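Local coordinates for peptide methionine sulfoxide reductase msrA/msrB (Neisseria meningitidis, PDB 3BQG), which probably reduces methionine S-sulfoxide in proteins back to methionine through its MsrA domain, which was captured here with its reactive cysteine oxidised to sulfenic acid, at residues Met1-Thr5 / Tyr61-Lys65; Gly25-Ser31 / Thr56-Asp62; Leu72-Phe76 / Ala113-Glu117. The protein carries 1 engineered substitution. All coordinates share one frame; numbering follows the deposited sequence.

Contacts 1 and 2 lie side by side in the mixed sheet of this MsrA domain. Both use strand 54-62, which is flanked by strand 3-10 in contact 1 and by strand 26-34 in contact 2; they share Tyr61 and Asp62, and their centres are about 10 Å apart. Contact 3 packs helix 68-78 against helix 106-117, its centre about 19 Å from that of contact 1 and about 17 Å from that of contact 2, without touching either. Along the chain, contacts 1 and 2 both end at or just past the end of strand 54-62, and helix 68-78 follows. Strand 54-62 is thus held from both sides before the chain enters the helical layer.

Contact 1. Residues Met1-Thr5 / Tyr61-Lys65; sequences MNTRT and YDADK
Antiparallel pairing inside the mixed sheet of the MsrA domain joins Thr3-Thr5, the start of strand 3-10, to Tyr61-Asp62, the end of strand 54-62. Arg4 and Tyr61 form the hydrogen-bonded pair: Tyr61 N gives a nearly straight bond of 2.9 Å to Arg4 O, and Arg4 N returns one of 3.1 Å to Tyr61 O. Thr3 and Asp62 follow as the non-hydrogen-bonded pair, and Thr3 CA adds a CA-H...O contact to Tyr61 O. The phenol ring lies with one face against Arg4, stacked over its backbone and CB. Its CG sits between the backbone N and the carbonyl carbon (chi1 57°), which turns that face to Arg4 CA and brings CZ within 3.5 Å of Arg4 CB. A tyrosine suits this place because its flat ring packs on aliphatic carbons while its hydroxyl reaches a polar partner: Tyr61 OH donates to a water 2.7 Å away that in turn donates to Thr5 O. Arg4 runs extended past Ala63, its CD 3.5 Å from Ala63 CB, and the small methyl leaves room for the long chain. Beyond the strand, Asp62 shapes the turn: Asp64 N donates to Asp62 OD1 at 2.7 Å, an Asx turn, and Lys65 NZ forms a weak salt bridge with Asp62 OD2. Met1 crosses this carboxylate at about a right angle, its SD 3.2 Å from Asp62 OD2. Asn2 reaches the turn from just before strand 3-10, ND2 donating at 3.1 Å to the syn side of Asp64 OD2, 21° out of the carboxylate plane. Tyr61 also packs on Leu68 and Ile71 of helix 68-78, while the backbone of Asp62 bonds to Gly25 beside strand 26-34, which lies across strand 54-62 from strand 3-10.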
ATOM      1  N   MET A   1     -11.400 -19.583  -5.649  1.00 46.10           N
ATOM      2  CA  MET A   1     -11.535 -18.419  -6.568  1.00 46.54           C
ATOM      3  C   MET A   1     -10.185 -18.011  -7.136  1.00 46.24           C
ATOM      4  O   MET A   1      -9.137 -18.359  -6.585  1.00 47.25           O
ATOM      5  CB  MET A   1     -12.138 -17.223  -5.832  1.00 48.26           C
ATOM      6  CG  MET A   1     -11.318 -16.759  -4.642  1.00 47.88           C
ATOM      7  SD  MET A   1     -11.786 -15.114  -4.085  1.00 48.77           S
ATOM      8  CE  MET A   1     -13.352 -15.452  -3.269  1.00 47.54           C
ATOM      9  N   ASN A   2     -10.215 -17.263  -8.233  1.00 44.36           N
ATOM     10  CA  ASN A   2      -8.989 -16.804  -8.865  1.00 43.87           C
ATOM     11  C   ASN A   2      -8.530 -15.517  -8.195  1.00 41.23           C
ATOM     12  O   ASN A   2      -9.079 -14.445  -8.439  1.00 42.09           O
ATOM     13  CB  ASN A   2      -9.222 -16.568 -10.358  1.00 46.09           C
ATOM     14  CG  ASN A   2      -9.798 -17.786 -11.056  1.00 49.63           C
ATOM     15  OD1 ASN A   2      -9.213 -18.869 -11.022  1.00 51.22           O
ATOM     16  ND2 ASN A   2     -10.959 -17.617 -11.687  1.00 50.95           N
ATOM     17  N   THR A   3      -7.523 -15.630  -7.339  1.00 38.37           N
ATOM     18  CA  THR A   3      -7.005 -14.468  -6.636  1.00 34.30           C
ATOM     19  C   THR A   3      -5.679 -13.994  -7.217  1.00 32.35           C
ATOM     20  O   THR A   3      -4.962 -14.749  -7.876  1.00 30.47           O
ATOM     21  CB  THR A   3      -6.793 -14.767  -5.135  1.00 34.01           C
ATOM     22  OG1 THR A   3      -5.753 -15.740  -4.977  1.00 34.15           O
ATOM     23  CG2 THR A   3      -8.074 -15.297  -4.514  1.00 33.78           C
ATOM     24  N   ARG A   4      -5.380 -12.723  -6.972  1.00 31.30           N
ATOM     25  CA  ARG A   4      -4.141 -12.097  -7.414  1.00 29.51           C
ATOM     26  C   ARG A   4      -3.663 -11.241  -6.252  1.00 26.55           C
ATOM     27  O   ARG A   4      -4.462 -10.853  -5.394  1.00 23.67           O
ATOM     28  CB  ARG A   4      -4.382 -11.208  -8.630  1.00 32.89           C
ATOM     29  CG  ARG A   4      -4.508 -11.943  -9.941  1.00 37.63           C
ATOM     30  CD  ARG A   4      -5.355 -11.115 -10.875  1.00 43.55           C
ATOM     31  NE  ARG A   4      -5.259 -11.536 -12.266  1.00 49.16           N
ATOM     32  CZ  ARG A   4      -6.049 -11.079 -13.233  1.00 50.99           C
ATOM     33  NH1 ARG A   4      -5.890 -11.507 -14.477  1.00 52.46           N
ATOM     34  NH2 ARG A   4      -7.010 -10.205 -12.952  1.00 52.50           N
ATOM     35  N   THR A   5      -2.372 -10.935  -6.233  1.00 24.58           N
ATOM     36  CA  THR A   5      -1.803 -10.133  -5.162  1.00 22.67           C
ATOM     37  C   THR A   5      -0.983  -8.963  -5.684  1.00 20.29           C
ATOM     38  O   THR A   5      -0.349  -9.054  -6.734  1.00 20.40           O
ATOM     39  CB  THR A   5      -0.902 -10.994  -4.254  1.00 24.70           C
ATOM     40  OG1 THR A   5      -1.695 -12.010  -3.628  1.00 24.73           O
ATOM     41  CG2 THR A   5      -0.239 -10.137  -3.174  1.00 24.52           C
ATOM     42  N   TYR A  61      -6.749  -9.968  -3.816  1.00 19.46           N
ATOM     43  CA  TYR A  61      -8.103  -9.682  -4.264  1.00 20.84           C
ATOM     44  C   TYR A  61      -8.677 -10.744  -5.188  1.00 22.64           C
ATOM     45  O   TYR A  61      -7.950 -11.560  -5.756  1.00 22.60           O
ATOM     46  CB  TYR A  61      -8.139  -8.307  -4.951  1.00 19.96           C
ATOM     47  CG  TYR A  61      -7.178  -8.163  -6.115  1.00 18.84           C
ATOM     48  CD1 TYR A  61      -7.620  -8.295  -7.438  1.00 19.50           C
ATOM     49  CD2 TYR A  61      -5.826  -7.903  -5.896  1.00 17.37           C
ATOM     50  CE1 TYR A  61      -6.734  -8.169  -8.512  1.00 17.46           C
ATOM     51  CE2 TYR A  61      -4.933  -7.776  -6.959  1.00 15.86           C
ATOM     52  CZ  TYR A  61      -5.392  -7.910  -8.265  1.00 18.70           C
ATOM     53  OH  TYR A  61      -4.502  -7.782  -9.313  1.00 16.75           O
ATOM     54  N   ASP A  62     -10.000 -10.732  -5.314  1.00 25.79           N
ATOM     55  CA  ASP A  62     -10.713 -11.671  -6.169  1.00 27.54           C
ATOM     56  C   ASP A  62     -10.576 -11.162  -7.597  1.00 28.19           C
ATOM     57  O   ASP A  62     -11.196 -10.168  -7.973  1.00 27.44           O
ATOM     58  CB  ASP A  62     -12.194 -11.718  -5.775  1.00 28.62           C
ATOM     59  CG  ASP A  62     -12.964 -12.794  -6.519  1.00 29.87           C
ATOM     60  OD1 ASP A  62     -12.738 -12.954  -7.740  1.00 27.27           O
ATOM     61  OD2 ASP A  62     -13.805 -13.470  -5.880  1.00 28.58           O
ATOM     62  N   ALA A  63      -9.756 -11.849  -8.387  1.00 30.21           N
ATOM     63  CA  ALA A  63      -9.512 -11.464  -9.772  1.00 32.15           C
ATOM     64  C   ALA A  63     -10.786 -11.368 -10.606  1.00 33.58           C
ATOM     65  O   ALA A  63     -10.805 -10.705 -11.644  1.00 34.48           O
ATOM     66  CB  ALA A  63      -8.535 -12.445 -10.416  1.00 32.30           C
ATOM     67  N   ASP A  64     -11.849 -12.029 -10.158  1.00 34.17           N
ATOM     68  CA  ASP A  64     -13.112 -11.986 -10.889  1.00 35.75           C
ATOM     69  C   ASP A  64     -13.998 -10.806 -10.486  1.00 35.36           C
ATOM     70  O   ASP A  64     -15.006 -10.534 -11.131  1.00 36.04           O
ATOM     71  CB  ASP A  64     -13.878 -13.302 -10.715  1.00 37.21           C
ATOM     72  CG  ASP A  64     -13.234 -14.448 -11.466  1.00 37.62           C
ATOM     73  OD1 ASP A  64     -12.844 -14.237 -12.632  1.00 39.46           O
ATOM     74  OD2 ASP A  64     -13.122 -15.557 -10.903  1.00 37.68           O
ATOM     75  N   LYS A  65     -13.622 -10.106  -9.423  1.00 34.40           N
ATOM     76  CA  LYS A  65     -14.391  -8.951  -8.975  1.00 34.28           C
ATOM     77  C   LYS A  65     -13.641  -7.656  -9.251  1.00 33.37           C
ATOM     78  O   LYS A  65     -14.216  -6.685  -9.737  1.00 33.64           O
ATOM     79  CB  LYS A  65     -14.671  -9.018  -7.471  1.00 35.53           C
ATOM     80  CG  LYS A  65     -15.727 -10.009  -7.031  1.00 38.60           C
ATOM     81  CD  LYS A  65     -16.166  -9.671  -5.611  1.00 40.77           C
ATOM     82  CE  LYS A  65     -17.147 -10.684  -5.057  1.00 42.11           C
ATOM     83  NZ  LYS A  65     -16.493 -12.006  -4.868  1.00 45.47           N
TER
HETATM   84  O   HOH W   1      -1.911  -8.099  -8.839  1.00 23.05           O

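Contact 2. Residues Gly25-Ser31 / Thr56-Asp62; sequences GVVDAVS and TVKVTYD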
ATOM      1  N   GLY A  25     -14.182  -7.653  -2.545  1.00 26.01           N
ATOM      2  CA  GLY A  25     -13.317  -8.148  -3.603  1.00 24.62           C
ATOM      3  C   GLY A  25     -11.930  -8.383  -3.035  1.00 24.20           C
ATOM      4  O   GLY A  25     -11.124  -9.129  -3.591  1.00 24.25           O
ATOM      5  N   VAL A  26     -11.646  -7.722  -1.921  1.00 23.46           N
ATOM      6  CA  VAL A  26     -10.364  -7.881  -1.249  1.00 22.81           C
ATOM      7  C   VAL A  26     -10.568  -8.978  -0.223  1.00 23.09           C
ATOM      8  O   VAL A  26     -11.330  -8.814   0.734  1.00 23.94           O
ATOM      9  CB  VAL A  26      -9.930  -6.587  -0.543  1.00 22.76           C
ATOM     10  CG1 VAL A  26      -8.680  -6.837   0.288  1.00 21.03           C
ATOM     11  CG2 VAL A  26      -9.662  -5.507  -1.584  1.00 21.41           C
ATOM     12  N   VAL A  27      -9.887 -10.099  -0.423  1.00 23.84           N
ATOM     13  CA  VAL A  27     -10.032 -11.234   0.475  1.00 24.14           C
ATOM     14  C   VAL A  27      -9.018 -11.267   1.615  1.00 23.45           C
ATOM     15  O   VAL A  27      -9.198 -12.001   2.580  1.00 23.39           O
ATOM     16  CB  VAL A  27      -9.988 -12.554  -0.324  1.00 26.20           C
ATOM     17  CG1 VAL A  27     -11.149 -12.580  -1.309  1.00 26.92           C
ATOM     18  CG2 VAL A  27      -8.677 -12.677  -1.078  1.00 25.03           C
ATOM     19  N   ASP A  28      -7.964 -10.463   1.512  1.00 22.35           N
ATOM     20  CA  ASP A  28      -6.954 -10.400   2.563  1.00 21.56           C
ATOM     21  C   ASP A  28      -6.064  -9.172   2.375  1.00 21.18           C
ATOM     22  O   ASP A  28      -5.849  -8.714   1.255  1.00 21.94           O
ATOM     23  CB  ASP A  28      -6.088 -11.666   2.547  1.00 24.77           C
ATOM     24  CG  ASP A  28      -5.340 -11.891   3.859  1.00 27.41           C
ATOM     25  OD1 ASP A  28      -4.435 -12.751   3.880  1.00 31.82           O
ATOM     26  OD2 ASP A  28      -5.656 -11.227   4.870  1.00 29.31           O
ATOM     27  N   ALA A  29      -5.566  -8.639   3.485  1.00 20.53           N
ATOM     28  CA  ALA A  29      -4.675  -7.483   3.474  1.00 19.67           C
ATOM     29  C   ALA A  29      -3.728  -7.670   4.649  1.00 19.43           C
ATOM     30  O   ALA A  29      -4.139  -7.593   5.810  1.00 21.22           O
ATOM     31  CB  ALA A  29      -5.469  -6.185   3.621  1.00 17.93           C
ATOM     32  N   VAL A  30      -2.462  -7.932   4.334  1.00 19.25           N
ATOM     33  CA  VAL A  30      -1.431  -8.170   5.338  1.00 19.35           C
ATOM     34  C   VAL A  30      -0.381  -7.060   5.374  1.00 18.51           C
ATOM     35  O   VAL A  30       0.240  -6.753   4.362  1.00 18.57           O
ATOM     36  CB  VAL A  30      -0.716  -9.515   5.061  1.00 18.59           C
ATOM     37  CG1 VAL A  30       0.413  -9.734   6.057  1.00 16.65           C
ATOM     38  CG2 VAL A  30      -1.723 -10.657   5.137  1.00 19.72           C
ATOM     39  N   SER A  31      -0.190  -6.463   6.544  1.00 17.69           N
ATOM     40  CA  SER A  31       0.799  -5.402   6.697  1.00 17.91           C
ATOM     41  C   SER A  31       2.186  -6.015   6.859  1.00 16.17           C
ATOM     42  O   SER A  31       2.350  -7.058   7.498  1.00 16.37           O
ATOM     43  CB  SER A  31       0.472  -4.524   7.911  1.00 17.95           C
ATOM     44  OG  SER A  31      -0.666  -3.716   7.665  1.00 18.63           O
ATOM     45  N   THR A  56       4.359  -1.627   3.977  1.00 14.50           N
ATOM     46  CA  THR A  56       3.579  -2.062   2.829  1.00 15.10           C
ATOM     47  C   THR A  56       2.427  -2.974   3.216  1.00 15.76           C
ATOM     48  O   THR A  56       2.467  -3.642   4.249  1.00 16.10           O
ATOM     49  CB  THR A  56       4.519  -2.820   1.844  1.00 15.24           C
ATOM     50  OG1 THR A  56       5.620  -1.968   1.489  1.00 15.10           O
ATOM     51  CG2 THR A  56       3.778  -3.251   0.590  1.00 14.89           C
ATOM     52  N   VAL A  57       1.394  -2.989   2.383  1.00 15.30           N
ATOM     53  CA  VAL A  57       0.243  -3.842   2.620  1.00 15.23           C
ATOM     54  C   VAL A  57       0.122  -4.785   1.432  1.00 15.50           C
ATOM     55  O   VAL A  57      -0.033  -4.341   0.293  1.00 14.08           O
ATOM     56  CB  VAL A  57      -1.064  -3.026   2.749  1.00 14.88           C
ATOM     57  CG1 VAL A  57      -2.248  -3.965   2.894  1.00 16.46           C
ATOM     58  CG2 VAL A  57      -0.988  -2.098   3.956  1.00 13.50           C
ATOM     59  N   LYS A  58       0.229  -6.086   1.698  1.00 16.79           N
ATOM     60  CA  LYS A  58       0.104  -7.099   0.657  1.00 17.84           C
ATOM     61  C   LYS A  58      -1.396  -7.323   0.481  1.00 16.82           C
ATOM     62  O   LYS A  58      -2.056  -7.863   1.368  1.00 16.50           O
ATOM     63  CB  LYS A  58       0.789  -8.400   1.100  1.00 18.71           C
ATOM     64  CG  LYS A  58       0.635  -9.572   0.131  1.00 21.13           C
ATOM     65  CD  LYS A  58       1.396 -10.808   0.619  1.00 23.45           C
ATOM     66  CE  LYS A  58       0.755 -11.448   1.845  1.00 27.84           C
ATOM     67  NZ  LYS A  58      -0.498 -12.219   1.529  1.00 31.66           N
ATOM     68  N   VAL A  59      -1.929  -6.904  -0.662  1.00 17.63           N
ATOM     69  CA  VAL A  59      -3.355  -7.031  -0.933  1.00 17.18           C
ATOM     70  C   VAL A  59      -3.692  -8.192  -1.857  1.00 18.19           C
ATOM     71  O   VAL A  59      -3.183  -8.276  -2.970  1.00 18.04           O
ATOM     72  CB  VAL A  59      -3.914  -5.735  -1.572  1.00 16.87           C
ATOM     73  CG1 VAL A  59      -5.415  -5.877  -1.830  1.00 16.40           C
ATOM     74  CG2 VAL A  59      -3.633  -4.546  -0.656  1.00 16.01           C
ATOM     75  N   THR A  60      -4.555  -9.083  -1.379  1.00 19.19           N
ATOM     76  CA  THR A  60      -5.000 -10.231  -2.158  1.00 19.18           C
ATOM     77  C   THR A  60      -6.449  -9.949  -2.525  1.00 19.60           C
ATOM     78  O   THR A  60      -7.281  -9.708  -1.652  1.00 18.95           O
ATOM     79  CB  THR A  60      -4.922 -11.539  -1.342  1.00 21.06           C
ATOM     80  OG1 THR A  60      -3.559 -11.785  -0.967  1.00 20.86           O
ATOM     81  CG2 THR A  60      -5.441 -12.719  -2.162  1.00 19.24           C
ATOM     82  N   TYR A  61      -6.749  -9.968  -3.816  1.00 19.46           N
ATOM     83  CA  TYR A  61      -8.103  -9.682  -4.264  1.00 20.84           C
ATOM     84  C   TYR A  61      -8.677 -10.744  -5.188  1.00 22.64           C
ATOM     85  O   TYR A  61      -7.950 -11.560  -5.756  1.00 22.60           O
ATOM     86  CB  TYR A  61      -8.139  -8.307  -4.951  1.00 19.96           C
ATOM     87  CG  TYR A  61      -7.178  -8.163  -6.115  1.00 18.84           C
ATOM     88  CD1 TYR A  61      -7.620  -8.295  -7.438  1.00 19.50           C
ATOM     89  CD2 TYR A  61      -5.826  -7.903  -5.896  1.00 17.37           C
ATOM     90  CE1 TYR A  61      -6.734  -8.169  -8.512  1.00 17.46           C
ATOM     91  CE2 TYR A  61      -4.933  -7.776  -6.959  1.00 15.86           C
ATOM     92  CZ  TYR A  61      -5.392  -7.910  -8.265  1.00 18.70           C
ATOM     93  OH  TYR A  61      -4.502  -7.782  -9.313  1.00 16.75           O
ATOM     94  N   ASP A  62     -10.000 -10.732  -5.314  1.00 25.79           N
ATOM     95  CA  ASP A  62     -10.713 -11.671  -6.169  1.00 27.54           C
ATOM     96  C   ASP A  62     -10.576 -11.162  -7.597  1.00 28.19           C
ATOM     97  O   ASP A  62     -11.196 -10.168  -7.973  1.00 27.44           O
ATOM     98  CB  ASP A  62     -12.194 -11.718  -5.775  1.00 28.62           C
ATOM     99  CG  ASP A  62     -12.964 -12.794  -6.519  1.00 29.87           C
ATOM    100  OD1 ASP A  62     -12.738 -12.954  -7.740  1.00 27.27           O
ATOM    101  OD2 ASP A  62     -13.805 -13.470  -5.880  1.00 28.58           O
TER
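Thr60 O is gripped by two successive amides of the facing strand: Val27 N at 2.9 Å and, more weakly, Asp28 N at 3.3 Å. Two residues thus stand opposite one, and the register moves by a residue between Val26 and Asp28. Val27 enters the bulge with a nearly helical psi of -14°, and its CG2 falls between the backbone N and the carbonyl carbon, which presses that methyl against Thr60 CG2 at 3.4 Å, tighter than usual van der Waals contact. Two beta-branched residues meet here, and Thr60 can offer a methyl to Val27 while its OG1 turns to Thr5 OG1 on strand 3-10. This is a classic beta bulge in the antiparallel pairing of strands 26-34 and 54-62, inner neighbours in the mixed sheet of the MsrA fold. Before the bulge, Asp62 N donates to Gly25 O at 2.6 Å; Gly25 has a positive phi (121°), at which a CB would jam against the preceding carbonyl. Beyond the bulge the pairing is regular: Thr60 N donates to Asp28 O, and Val30 exchanges two bonds with Lys58, the shorter being Lys58 N to Val30 O at 2.7 Å. On one face Val26 CG1 meets Val59 CG1 at 4.0 Å, and Ala29 CB is as far from Val57 CG1; Phe20 and Leu16 of helix 14-21 pack against Val59 and Val57, so compact aliphatic residues suit this side. On the other face Lys58 bends at chi3 and chi4 and runs alongside Val30, laying CE 4.0 Å from Val30 CB. This leaves Lys58 NZ 4.6 Å from Asp28 OD1, where the opposite charges may attract weakly, without forming a salt bridge.

Contact 3. Residues Leu72-Phe76 / Ala113-Glu117; sequences LQYFF and ALKRE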
ATOM      1  N   LEU A  72      -5.700  -0.077  -7.987  1.00 19.36           N
ATOM      2  CA  LEU A  72      -4.887   1.130  -8.041  1.00 20.12           C
ATOM      3  C   LEU A  72      -5.723   2.397  -7.842  1.00 20.26           C
ATOM      4  O   LEU A  72      -5.262   3.356  -7.218  1.00 20.60           O
ATOM      5  CB  LEU A  72      -4.112   1.197  -9.360  1.00 18.95           C
ATOM      6  CG  LEU A  72      -3.056   0.095  -9.532  1.00 19.68           C
ATOM      7  CD1 LEU A  72      -2.302   0.296 -10.842  1.00 18.60           C
ATOM      8  CD2 LEU A  72      -2.081   0.126  -8.357  1.00 17.67           C
ATOM      9  N   GLN A  73      -6.947   2.412  -8.365  1.00 19.35           N
ATOM     10  CA  GLN A  73      -7.798   3.584  -8.188  1.00 18.67           C
ATOM     11  C   GLN A  73      -8.122   3.773  -6.704  1.00 19.14           C
ATOM     12  O   GLN A  73      -8.099   4.896  -6.201  1.00 20.39           O
ATOM     13  CB  GLN A  73      -9.084   3.450  -9.008  1.00 21.77           C
ATOM     14  CG  GLN A  73      -8.835   3.396 -10.511  1.00 23.88           C
ATOM     15  CD  GLN A  73      -8.059   4.604 -11.021  1.00 24.31           C
ATOM     16  OE1 GLN A  73      -6.997   4.466 -11.631  1.00 26.61           O
ATOM     17  NE2 GLN A  73      -8.589   5.792 -10.774  1.00 24.59           N
ATOM     18  N   TYR A  74      -8.414   2.681  -6.004  1.00 17.46           N
ATOM     19  CA  TYR A  74      -8.701   2.754  -4.571  1.00 18.57           C
ATOM     20  C   TYR A  74      -7.464   3.285  -3.842  1.00 18.22           C
ATOM     21  O   TYR A  74      -7.569   4.047  -2.882  1.00 16.35           O
ATOM     22  CB  TYR A  74      -9.054   1.365  -4.022  1.00 20.26           C
ATOM     23  CG  TYR A  74     -10.490   0.941  -4.264  1.00 23.27           C
ATOM     24  CD1 TYR A  74     -11.548   1.610  -3.644  1.00 25.32           C
ATOM     25  CD2 TYR A  74     -10.788  -0.148  -5.082  1.00 24.64           C
ATOM     26  CE1 TYR A  74     -12.868   1.202  -3.825  1.00 26.04           C
ATOM     27  CE2 TYR A  74     -12.108  -0.569  -5.271  1.00 24.42           C
ATOM     28  CZ  TYR A  74     -13.140   0.111  -4.635  1.00 26.93           C
ATOM     29  OH  TYR A  74     -14.442  -0.306  -4.788  1.00 28.41           O
ATOM     30  N   PHE A  75      -6.294   2.865  -4.316  1.00 16.93           N
ATOM     31  CA  PHE A  75      -5.017   3.288  -3.743  1.00 16.55           C
ATOM     32  C   PHE A  75      -4.878   4.801  -3.872  1.00 17.12           C
ATOM     33  O   PHE A  75      -4.670   5.501  -2.879  1.00 16.46           O
ATOM     34  CB  PHE A  75      -3.873   2.595  -4.493  1.00 17.17           C
ATOM     35  CG  PHE A  75      -2.500   2.956  -3.999  1.00 16.82           C
ATOM     36  CD1 PHE A  75      -2.090   2.612  -2.715  1.00 16.32           C
ATOM     37  CD2 PHE A  75      -1.593   3.589  -4.845  1.00 17.75           C
ATOM     38  CE1 PHE A  75      -0.795   2.892  -2.280  1.00 17.10           C
ATOM     39  CE2 PHE A  75      -0.290   3.876  -4.420  1.00 18.05           C
ATOM     40  CZ  PHE A  75       0.109   3.522  -3.136  1.00 17.12           C
ATOM     41  N   PHE A  76      -5.007   5.296  -5.103  1.00 17.17           N
ATOM     42  CA  PHE A  76      -4.879   6.725  -5.395  1.00 19.09           C
ATOM     43  C   PHE A  76      -5.899   7.611  -4.692  1.00 19.79           C
ATOM     44  O   PHE A  76      -5.671   8.807  -4.526  1.00 19.81           O
ATOM     45  CB  PHE A  76      -4.980   6.983  -6.905  1.00 19.43           C
ATOM     46  CG  PHE A  76      -3.872   6.366  -7.712  1.00 20.23           C
ATOM     47  CD1 PHE A  76      -2.545   6.480  -7.305  1.00 22.44           C
ATOM     48  CD2 PHE A  76      -4.155   5.673  -8.882  1.00 20.63           C
ATOM     49  CE1 PHE A  76      -1.512   5.910  -8.058  1.00 23.36           C
ATOM     50  CE2 PHE A  76      -3.134   5.102  -9.641  1.00 22.24           C
ATOM     51  CZ  PHE A  76      -1.811   5.219  -9.226  1.00 20.74           C
ATOM     52  N   ALA A 113      -1.333   3.499 -15.357  1.00 17.52           N
ATOM     53  CA  ALA A 113      -2.241   4.017 -14.340  1.00 17.98           C
ATOM     54  C   ALA A 113      -1.661   5.295 -13.735  1.00 16.96           C
ATOM     55  O   ALA A 113      -2.387   6.244 -13.454  1.00 14.50           O
ATOM     56  CB  ALA A 113      -2.471   2.971 -13.249  1.00 17.64           C
ATOM     57  N   LEU A 114      -0.349   5.310 -13.524  1.00 15.77           N
ATOM     58  CA  LEU A 114       0.309   6.487 -12.966  1.00 16.46           C
ATOM     59  C   LEU A 114       0.268   7.648 -13.964  1.00 15.94           C
ATOM     60  O   LEU A 114       0.077   8.806 -13.581  1.00 16.50           O
ATOM     61  CB  LEU A 114       1.763   6.164 -12.608  1.00 15.69           C
ATOM     62  CG  LEU A 114       1.971   5.316 -11.349  1.00 16.28           C
ATOM     63  CD1 LEU A 114       3.418   4.937 -11.219  1.00 16.62           C
ATOM     64  CD2 LEU A 114       1.525   6.099 -10.129  1.00 17.38           C
ATOM     65  N   LYS A 115       0.443   7.342 -15.244  1.00 15.73           N
ATOM     66  CA  LYS A 115       0.416   8.387 -16.259  1.00 17.97           C
ATOM     67  C   LYS A 115      -0.945   9.071 -16.246  1.00 17.44           C
ATOM     68  O   LYS A 115      -1.029  10.293 -16.355  1.00 18.25           O
ATOM     69  CB  LYS A 115       0.696   7.800 -17.649  1.00 20.56           C
ATOM     70  CG  LYS A 115       0.756   8.842 -18.758  1.00 24.18           C
ATOM     71  CD  LYS A 115       1.160   8.230 -20.095  1.00 27.15           C
ATOM     72  CE  LYS A 115       1.391   9.311 -21.145  1.00 28.61           C
ATOM     73  NZ  LYS A 115       1.763   8.751 -22.468  1.00 30.83           N
ATOM     74  N   ARG A 116      -2.008   8.282 -16.100  1.00 18.41           N
ATOM     75  CA  ARG A 116      -3.360   8.831 -16.072  1.00 20.04           C
ATOM     76  C   ARG A 116      -3.602   9.658 -14.814  1.00 19.69           C
ATOM     77  O   ARG A 116      -4.243  10.706 -14.873  1.00 20.70           O
ATOM     78  CB  ARG A 116      -4.403   7.709 -16.163  1.00 22.33           C
ATOM     79  CG  ARG A 116      -4.441   7.008 -17.522  1.00 27.05           C
ATOM     80  CD  ARG A 116      -5.466   5.878 -17.562  1.00 29.62           C
ATOM     81  NE  ARG A 116      -5.496   5.222 -18.867  1.00 35.22           N
ATOM     82  CZ  ARG A 116      -5.851   5.825 -19.999  1.00 36.96           C
ATOM     83  NH1 ARG A 116      -6.207   7.102 -19.987  1.00 38.27           N
ATOM     84  NH2 ARG A 116      -5.854   5.153 -21.146  1.00 37.44           N
ATOM     85  N   GLU A 117      -3.088   9.184 -13.680  1.00 19.85           N
ATOM     86  CA  GLU A 117      -3.250   9.878 -12.404  1.00 18.58           C
ATOM     87  C   GLU A 117      -2.541  11.231 -12.436  1.00 19.00           C
ATOM     88  O   GLU A 117      -2.992  12.189 -11.812  1.00 18.41           O
ATOM     89  CB  GLU A 117      -2.683   9.015 -11.268  1.00 18.92           C
ATOM     90  CG  GLU A 117      -3.071   9.447  -9.848  1.00 19.00           C
ATOM     91  CD  GLU A 117      -4.573   9.384  -9.591  1.00 22.43           C
ATOM     92  OE1 GLU A 117      -5.300   8.748 -10.387  1.00 21.71           O
ATOM     93  OE2 GLU A 117      -5.028   9.966  -8.583  1.00 21.94           O
TER
HETATM   94  O   HOH W   2      -5.110   6.281 -12.826  1.00 19.90           O
HETATM   95  O   HOH W   3      -3.964  10.415  -5.902  1.00 17.84           O
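Ala113 opens the contact, its CB 3.6 Å from Leu72 CD1, where helix 106-117 packs on helix 68-78 in this alpha/beta domain. The short segments cross at -40°, with axes 11.3 Å apart, a wide spacing that large side chains such as Phe76 must bridge. Alanine suits its place because a methyl lets Leu72 and Phe76 come close to the helix backbone; Leu72 in turn reaches Val99 of strand 97-101, so one leucine touches both the sheet and the second helix. The backbone of Ala113 contributes too: a water 2.8 Å from Ala113 O lies within hydrogen-bonding distance of Gln73 OE1 as well, so the amide side chain of Gln73 approaches the other helix through one water. Leu114 comes next; its side chain and that of Phe76 cross at about a right angle, with CD2 3.6 Å from Phe76 CZ. The branched aliphatic tip of the leucine gives CD2 an apolar contact with the CZ and CE1 end of the ring. One helical turn on from Ala113, Glu117 lies over the Phe76 ring. Its chain leaves with CG anti to the backbone N and then bends at chi2, which swings the methylene over the ring and the carboxylate along it. CG stands 3.9 Å from the ring centroid and only 14° from the normal, a CH-pi contact, while ring and carboxylate planes are 13° apart. A glutamate can serve here because its aliphatic part packs on the aromatic face and its OE2 still meets water. That second water bridges the carboxylate and the backbone of the residue whose ring it stacks on, lying 2.9 Å from Glu117 OE2 and 2.7 Å from Phe76 O.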